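Local coordinates for protein NegoA.19184.a (Neisseria gonorrhoeae, PDB 5UEB) that is of unknown function, a hypothetical DUF4265-family protein whose strands form two antiparallel sheets, one of them carrying helices on one face, at residues A74-L85 and N135-F146. Residues are numbered along the deposited sequence; the frame is centred on the assembly and turned at random.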
# COMPACT_ATOMS: atom_id res chain seq x y z
N ALA B 74 -10.72 -2.24 4.65
CA ALA B 74 -10.53 -1.24 5.68
C ALA B 74 -11.80 -1.11 6.53
O ALA B 74 -12.92 -1.19 6.02
CB ALA B 74 -10.20 0.11 5.04
N SER B 75 -11.60 -0.92 7.83
CA SER B 75 -12.73 -0.69 8.73
C SER B 75 -13.35 0.68 8.54
O SER B 75 -14.53 0.87 8.87
CB SER B 75 -12.27 -0.81 10.18
OG SER B 75 -11.28 0.18 10.46
N GLY B 76 -12.59 1.65 8.02
CA GLY B 76 -13.02 3.03 8.03
C GLY B 76 -12.56 3.81 9.25
O GLY B 76 -12.76 5.03 9.29
N ASN B 77 -11.97 3.14 10.23
CA ASN B 77 -11.40 3.82 11.38
C ASN B 77 -10.14 4.58 10.97
O ASN B 77 -9.48 4.24 9.98
CB ASN B 77 -11.03 2.82 12.47
CG ASN B 77 -12.24 2.24 13.18
OD1 ASN B 77 -13.23 2.93 13.40
ND2 ASN B 77 -12.15 0.98 13.58
N THR B 78 -9.82 5.61 11.75
CA THR B 78 -8.62 6.42 11.57
C THR B 78 -7.67 6.15 12.74
O THR B 78 -8.12 5.98 13.87
CB THR B 78 -9.03 7.90 11.59
OG1 THR B 78 -9.76 8.20 10.39
CG2 THR B 78 -7.83 8.83 11.69
N THR B 79 -6.37 6.08 12.45
CA THR B 79 -5.33 5.91 13.47
C THR B 79 -4.45 7.16 13.50
O THR B 79 -3.88 7.53 12.47
CB THR B 79 -4.46 4.70 13.16
OG1 THR B 79 -5.28 3.55 12.95
CG2 THR B 79 -3.46 4.41 14.31
N ILE B 80 -4.34 7.79 14.67
CA ILE B 80 -3.54 9.00 14.87
C ILE B 80 -2.50 8.69 15.93
O ILE B 80 -2.84 8.20 17.01
CB ILE B 80 -4.42 10.18 15.33
CG1 ILE B 80 -5.58 10.45 14.35
CG2 ILE B 80 -3.56 11.43 15.55
CD1 ILE B 80 -5.14 10.83 12.95
N ASN B 81 -1.22 8.96 15.62
CA ASN B 81 -0.13 8.81 16.58
C ASN B 81 0.12 10.18 17.21
O ASN B 81 0.17 11.19 16.51
CB ASN B 81 1.18 8.39 15.90
CG ASN B 81 1.06 7.15 15.02
OD1 ASN B 81 1.74 7.06 14.00
ND2 ASN B 81 0.25 6.17 15.43
N ILE B 82 0.28 10.21 18.54
CA ILE B 82 0.49 11.46 19.26
C ILE B 82 1.63 11.26 20.24
O ILE B 82 1.61 10.31 21.03
CB ILE B 82 -0.77 11.91 20.04
CG1 ILE B 82 -2.01 11.93 19.14
CG2 ILE B 82 -0.51 13.28 20.71
CD1 ILE B 82 -3.30 12.26 19.89
N VAL B 83 2.60 12.17 20.23
CA VAL B 83 3.69 12.14 21.20
C VAL B 83 3.74 13.49 21.90
O VAL B 83 3.52 14.53 21.26
CB VAL B 83 5.03 11.76 20.54
CG1 VAL B 83 5.44 12.79 19.54
CG2 VAL B 83 6.11 11.60 21.59
N VAL B 84 4.01 13.48 23.21
CA VAL B 84 4.02 14.70 24.00
C VAL B 84 5.35 14.84 24.73
O VAL B 84 6.11 13.88 24.92
CB VAL B 84 2.84 14.82 24.99
CG1 VAL B 84 1.53 14.93 24.24
CG2 VAL B 84 2.81 13.63 25.95
N LEU B 85 5.63 16.08 25.14
CA LEU B 85 6.85 16.37 25.87
C LEU B 85 6.81 15.77 27.27
O LEU B 85 7.81 15.20 27.74
CB LEU B 85 7.04 17.89 25.94
CG LEU B 85 8.42 18.46 25.65
CD1 LEU B 85 8.92 17.96 24.31
CD2 LEU B 85 8.35 19.98 25.66
N ASN B 135 4.87 23.50 20.70
CA ASN B 135 5.95 22.53 20.86
C ASN B 135 5.71 21.57 22.01
O ASN B 135 6.66 20.97 22.53
CB ASN B 135 7.32 23.21 20.97
CG ASN B 135 7.68 24.01 19.74
OD1 ASN B 135 7.41 23.60 18.61
ND2 ASN B 135 8.28 25.18 19.95
N ILE B 136 4.45 21.39 22.41
CA ILE B 136 4.14 20.44 23.47
C ILE B 136 3.79 19.05 22.94
O ILE B 136 3.86 18.07 23.70
CB ILE B 136 3.11 20.98 24.47
CG1 ILE B 136 1.69 20.66 24.02
CG2 ILE B 136 3.28 22.49 24.66
CD1 ILE B 136 1.03 19.61 24.88
N LEU B 137 3.42 18.93 21.67
CA LEU B 137 3.16 17.62 21.09
C LEU B 137 3.41 17.65 19.59
O LEU B 137 3.50 18.71 18.97
CB LEU B 137 1.74 17.09 21.38
CG LEU B 137 0.47 17.64 20.72
CD1 LEU B 137 0.28 17.32 19.23
CD2 LEU B 137 -0.75 17.18 21.51
N SER B 138 3.52 16.45 19.04
CA SER B 138 3.53 16.21 17.60
C SER B 138 2.56 15.08 17.30
O SER B 138 2.32 14.21 18.15
CB SER B 138 4.92 15.79 17.11
OG SER B 138 5.87 16.82 17.34
N TYR B 139 2.01 15.08 16.10
CA TYR B 139 1.06 14.03 15.74
C TYR B 139 1.24 13.64 14.29
O TYR B 139 1.79 14.39 13.47
CB TYR B 139 -0.39 14.43 16.06
CG TYR B 139 -1.02 15.45 15.11
CD1 TYR B 139 -0.79 16.81 15.26
CD2 TYR B 139 -1.84 15.04 14.07
CE1 TYR B 139 -1.36 17.73 14.40
CE2 TYR B 139 -2.42 15.95 13.20
CZ TYR B 139 -2.19 17.29 13.38
OH TYR B 139 -2.77 18.20 12.51
N ARG B 140 0.78 12.43 13.98
CA ARG B 140 0.87 11.88 12.65
C ARG B 140 -0.44 11.19 12.30
O ARG B 140 -1.02 10.47 13.13
CB ARG B 140 2.02 10.86 12.60
CG ARG B 140 2.14 10.10 11.31
CD ARG B 140 3.52 9.47 11.22
NE ARG B 140 4.57 10.48 11.16
CZ ARG B 140 5.06 10.97 10.03
NH1 ARG B 140 4.60 10.55 8.86
NH2 ARG B 140 6.02 11.89 10.07
N GLU B 141 -0.90 11.40 11.07
CA GLU B 141 -2.05 10.68 10.52
C GLU B 141 -1.55 9.35 9.98
O GLU B 141 -1.22 9.21 8.80
CB GLU B 141 -2.74 11.53 9.46
CG GLU B 141 -3.32 12.78 10.08
CD GLU B 141 -3.89 13.77 9.08
OE1 GLU B 141 -4.66 14.65 9.53
OE2 GLU B 141 -3.58 13.69 7.87
N ALA B 142 -1.50 8.35 10.87
CA ALA B 142 -0.95 7.05 10.48
C ALA B 142 -1.85 6.35 9.48
O ALA B 142 -1.36 5.71 8.54
CB ALA B 142 -0.76 6.19 11.73
N CYS B 143 -3.17 6.46 9.66
CA CYS B 143 -4.12 5.82 8.75
C CYS B 143 -5.37 6.70 8.73
O CYS B 143 -6.03 6.83 9.76
CB CYS B 143 -4.46 4.42 9.26
SG CYS B 143 -5.60 3.49 8.23
N LEU B 144 -5.68 7.30 7.58
CA LEU B 144 -6.88 8.12 7.44
C LEU B 144 -8.04 7.23 7.02
O LEU B 144 -8.00 6.61 5.95
CB LEU B 144 -6.67 9.23 6.42
CG LEU B 144 -5.77 10.37 6.88
CD1 LEU B 144 -5.65 11.41 5.79
CD2 LEU B 144 -6.32 11.00 8.16
N GLY B 145 -9.08 7.18 7.84
CA GLY B 145 -10.24 6.38 7.53
C GLY B 145 -11.23 7.10 6.65
O GLY B 145 -10.85 7.90 5.79
N PHE B 146 -12.52 6.84 6.87
CA PHE B 146 -13.57 7.44 6.07
C PHE B 146 -14.03 8.77 6.66
O PHE B 146 -13.95 8.99 7.87
CB PHE B 146 -14.76 6.48 5.94
CG PHE B 146 -14.40 5.14 5.36
CD1 PHE B 146 -13.23 4.96 4.63
CD2 PHE B 146 -15.24 4.05 5.54
CE1 PHE B 146 -12.91 3.72 4.10
CE2 PHE B 146 -14.92 2.81 5.01
CZ PHE B 146 -13.75 2.65 4.29
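I136 opens the pairing by accepting a hydrogen bond from L85 N through its carbonyl O, just after N135 closes the preceding helix in a Schellman motif; L85 CD2 packs against N135 O. At L137 the side chain leaves on the face that bears V84, I82 and Y139. Its CG sits between the backbone N and the carbonyl carbon (chi1 73°), and its stem and one branch divide the work: CB lies 3.6 Å from V84 CG1, and CD2 meets I82 CG2. S138 and V83 exchange two backbone hydrogen bonds, and R140 and N81 do the same; this spacing, with strand axes at 162°, identifies an antiparallel ladder. It forms the edge of a four-stranded antiparallel sheet, in which strand 110-115 flanks 78-84 on its other side and helix 122-133 covers the face bearing L137 and Y139. There Y139 OH is hydrogen-bonded to N129, and Y139 CB lies 4.3 Å from I82 CG1. On the reverse face the aliphatic stem of R140 (CB, CG and CD) passes N81 OD1 at 4.1 Å, and its guanidinium leads away. E141 CG lies 3.9 Å from I80 CD1, the two side chains pointing the same way, and E141 OE1 is held by Y120 and by a salt bridge to K125. A142 and C143 both face T79, a classic beta bulge, at which the chain turns a corner; A142 CB reaches 3.5 Å from N81 OD1. C143 restores the two-bond pattern with T79, whose OG1 is hydrogen-bonded to L51 O. Beyond it G145 N donates to T78 OG1 (2.8 Å), a hydroxyl placed beside its own backbone N. F146 N donates a hydrogen bond to G76 O, and the ring lays one face over G76 CA, a CH-pi contact 3.5 Å from the centroid and 12° off the normal.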